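Local coordinates for protein peptidase M3B, oligoendopeptidase F (Enterococcus faecium, PDB 2QR4) that probably cleaves short peptides as a zinc-dependent oligoendopeptidase of the M3 family, at residues A195-L200 / P484-E489. Sequence-based numbering, arbitrary orientation.
Sequences AAFKGL and PEIKFE
Glu485 OE2 meets carbon across this contact: Lys198 CG lies 3.3 Å from OE2, and Lys198 CE 3.5 Å from the same oxygen. The lysine is extended beyond CG and runs past the carboxylate, carrying Lys198 NZ to 4.8 Å from Glu485 OE2. That is too far for a salt bridge, though the opposite charges probably still attract; the amine instead forms a salt bridge with Glu194 (NZ to OE2), one turn back on its own helix. The rest of Glu485 turns to Phe197. Glu485 CB packs 3.5 Å from Phe197 CE2, and the bend at chi2 (86°) turns the carboxylate in between Phe197 and Lys198, with Glu485 OE1 3.8 Å from Phe197 CE2 and the two planes 64° apart. Phe197 reaches across because its CG is anti to the backbone N (chi1 177°), which sends the ring out from the helix. Ile486 finishes the apolar side, placing CD1 in the ring plane, 4.0 Å from the edge atom Phe197 CE1. Tyr201, Tyr282, Met281 and Tyr181 also pack against this buried phenylalanine. No hydrogen bond joins the two segments, and every close approach is between side chains: Phe197 and the aliphatic chain of Lys198, on helix 190-206, set against Glu485 and Ile486 of a 3-10 segment in the connection between helices 461-476 and 503-520, within the largely helical fold of an M3 peptidase.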
loop_
_atom_site.group_PDB
_atom_site.type_symbol
_atom_site.label_atom_id
_atom_site.label_comp_id
_atom_site.label_asym_id
_atom_site.label_seq_id
_atom_site.Cartn_x
_atom_site.Cartn_y
_atom_site.Cartn_z
ATOM N N ALA A 195 3.116 -29.740 12.828
ATOM C CA ALA A 195 2.203 -29.618 11.700
ATOM C C ALA A 195 1.552 -28.227 11.634
ATOM O O ALA A 195 1.362 -27.693 10.549
ATOM C CB ALA A 195 1.156 -30.723 11.756
ATOM N N ALA A 196 1.222 -27.652 12.792
ATOM C CA ALA A 196 0.643 -26.301 12.865
ATOM C C ALA A 196 1.638 -25.275 12.404
ATOM O O ALA A 196 1.305 -24.369 11.645
ATOM C CB ALA A 196 0.191 -25.958 14.300
ATOM N N PHE A 197 2.867 -25.425 12.877
ATOM C CA PHE A 197 3.953 -24.513 12.556
ATOM C C PHE A 197 4.200 -24.513 11.048
ATOM O O PHE A 197 4.203 -23.454 10.428
ATOM C CB PHE A 197 5.197 -24.942 13.344
ATOM C CG PHE A 197 6.427 -24.143 13.060
ATOM C CD1 PHE A 197 6.676 -22.958 13.734
ATOM C CD2 PHE A 197 7.371 -24.604 12.154
ATOM C CE1 PHE A 197 7.831 -22.231 13.491
ATOM C CE2 PHE A 197 8.524 -23.879 11.900
ATOM C CZ PHE A 197 8.756 -22.689 12.571
ATOM N N LYS A 198 4.366 -25.698 10.461
ATOM C CA LYS A 198 4.605 -25.838 9.006
ATOM C C LYS A 198 3.425 -25.437 8.128
ATOM O O LYS A 198 3.610 -24.883 7.036
ATOM C CB LYS A 198 5.045 -27.266 8.655
ATOM C CG LYS A 198 6.528 -27.465 8.881
ATOM C CD LYS A 198 6.956 -28.912 9.027
ATOM C CE LYS A 198 8.418 -28.926 9.430
ATOM N NZ LYS A 198 8.902 -30.305 9.662
ATOM N N GLY A 199 2.216 -25.712 8.606
ATOM C CA GLY A 199 1.014 -25.277 7.904
ATOM C C GLY A 199 0.945 -23.758 7.821
ATOM O O GLY A 199 0.722 -23.194 6.745
ATOM N N LEU A 200 1.157 -23.092 8.956
ATOM C CA LEU A 200 0.987 -21.644 9.024
ATOM C C LEU A 200 2.039 -20.988 8.164
ATOM O O LEU A 200 1.742 -20.096 7.373
ATOM C CB LEU A 200 1.091 -21.133 10.464
ATOM C CG LEU A 200 0.972 -19.614 10.656
ATOM C CD1 LEU A 200 -0.439 -19.183 11.039
ATOM C CD2 LEU A 200 1.948 -19.132 11.702
ATOM N N PRO A 484 13.870 -23.633 8.369
ATOM C CA PRO A 484 13.707 -22.749 7.206
ATOM C C PRO A 484 12.447 -21.894 7.297
ATOM O O PRO A 484 12.412 -20.770 6.786
ATOM C CB PRO A 484 13.631 -23.702 6.000
ATOM C CG PRO A 484 13.587 -25.096 6.554
ATOM C CD PRO A 484 13.900 -25.070 8.031
ATOM N N GLU A 485 11.427 -22.401 7.972
ATOM C CA GLU A 485 10.162 -21.685 8.036
ATOM C C GLU A 485 10.312 -20.339 8.738
ATOM O O GLU A 485 9.639 -19.365 8.388
ATOM C CB GLU A 485 9.110 -22.542 8.731
ATOM C CG GLU A 485 8.666 -23.779 7.930
ATOM C CD GLU A 485 9.551 -24.995 8.134
ATOM O OE1 GLU A 485 10.551 -24.922 8.884
ATOM O OE2 GLU A 485 9.228 -26.040 7.543
ATOM N N ILE A 486 11.204 -20.271 9.717
ATOM C CA ILE A 486 11.251 -19.092 10.573
ATOM C C ILE A 486 11.875 -17.893 9.872
ATOM O O ILE A 486 11.826 -16.787 10.380
ATOM C CB ILE A 486 11.993 -19.365 11.895
ATOM C CG1 ILE A 486 11.423 -18.475 12.991
ATOM C CG2 ILE A 486 13.489 -19.146 11.745
ATOM C CD1 ILE A 486 10.049 -18.926 13.454
ATOM N N LYS A 487 12.466 -18.110 8.705
ATOM C CA LYS A 487 12.978 -16.990 7.917
ATOM C C LYS A 487 11.855 -16.029 7.504
ATOM O O LYS A 487 12.116 -14.874 7.168
ATOM C CB LYS A 487 13.721 -17.485 6.671
ATOM C CG LYS A 487 14.927 -18.330 6.980
ATOM C CD LYS A 487 15.491 -18.968 5.726
ATOM C CE LYS A 487 16.088 -17.939 4.812
ATOM N NZ LYS A 487 17.035 -18.579 3.853
ATOM N N PHE A 488 10.610 -16.500 7.531
ATOM C CA PHE A 488 9.489 -15.693 7.041
ATOM C C PHE A 488 8.671 -15.071 8.163
ATOM O O PHE A 488 7.735 -14.305 7.913
ATOM C CB PHE A 488 8.602 -16.528 6.111
ATOM C CG PHE A 488 9.381 -17.288 5.066
ATOM C CD1 PHE A 488 10.074 -16.607 4.061
ATOM C CD2 PHE A 488 9.445 -18.671 5.098
ATOM C CE1 PHE A 488 10.797 -17.295 3.092
ATOM C CE2 PHE A 488 10.176 -19.380 4.123
ATOM C CZ PHE A 488 10.846 -18.690 3.125
ATOM N N GLU A 489 9.039 -15.367 9.406
ATOM C CA GLU A 489 8.320 -14.781 10.544
ATOM C C GLU A 489 8.186 -13.239 10.500
ATOM O O GLU A 489 7.174 -12.717 10.929
ATOM C CB GLU A 489 8.911 -15.244 11.889
ATOM C CG GLU A 489 8.164 -14.683 13.106
ATOM C CD GLU A 489 8.666 -15.244 14.421
ATOM O OE1 GLU A 489 7.823 -15.576 15.287
ATOM O OE2 GLU A 489 9.901 -15.361 14.590
#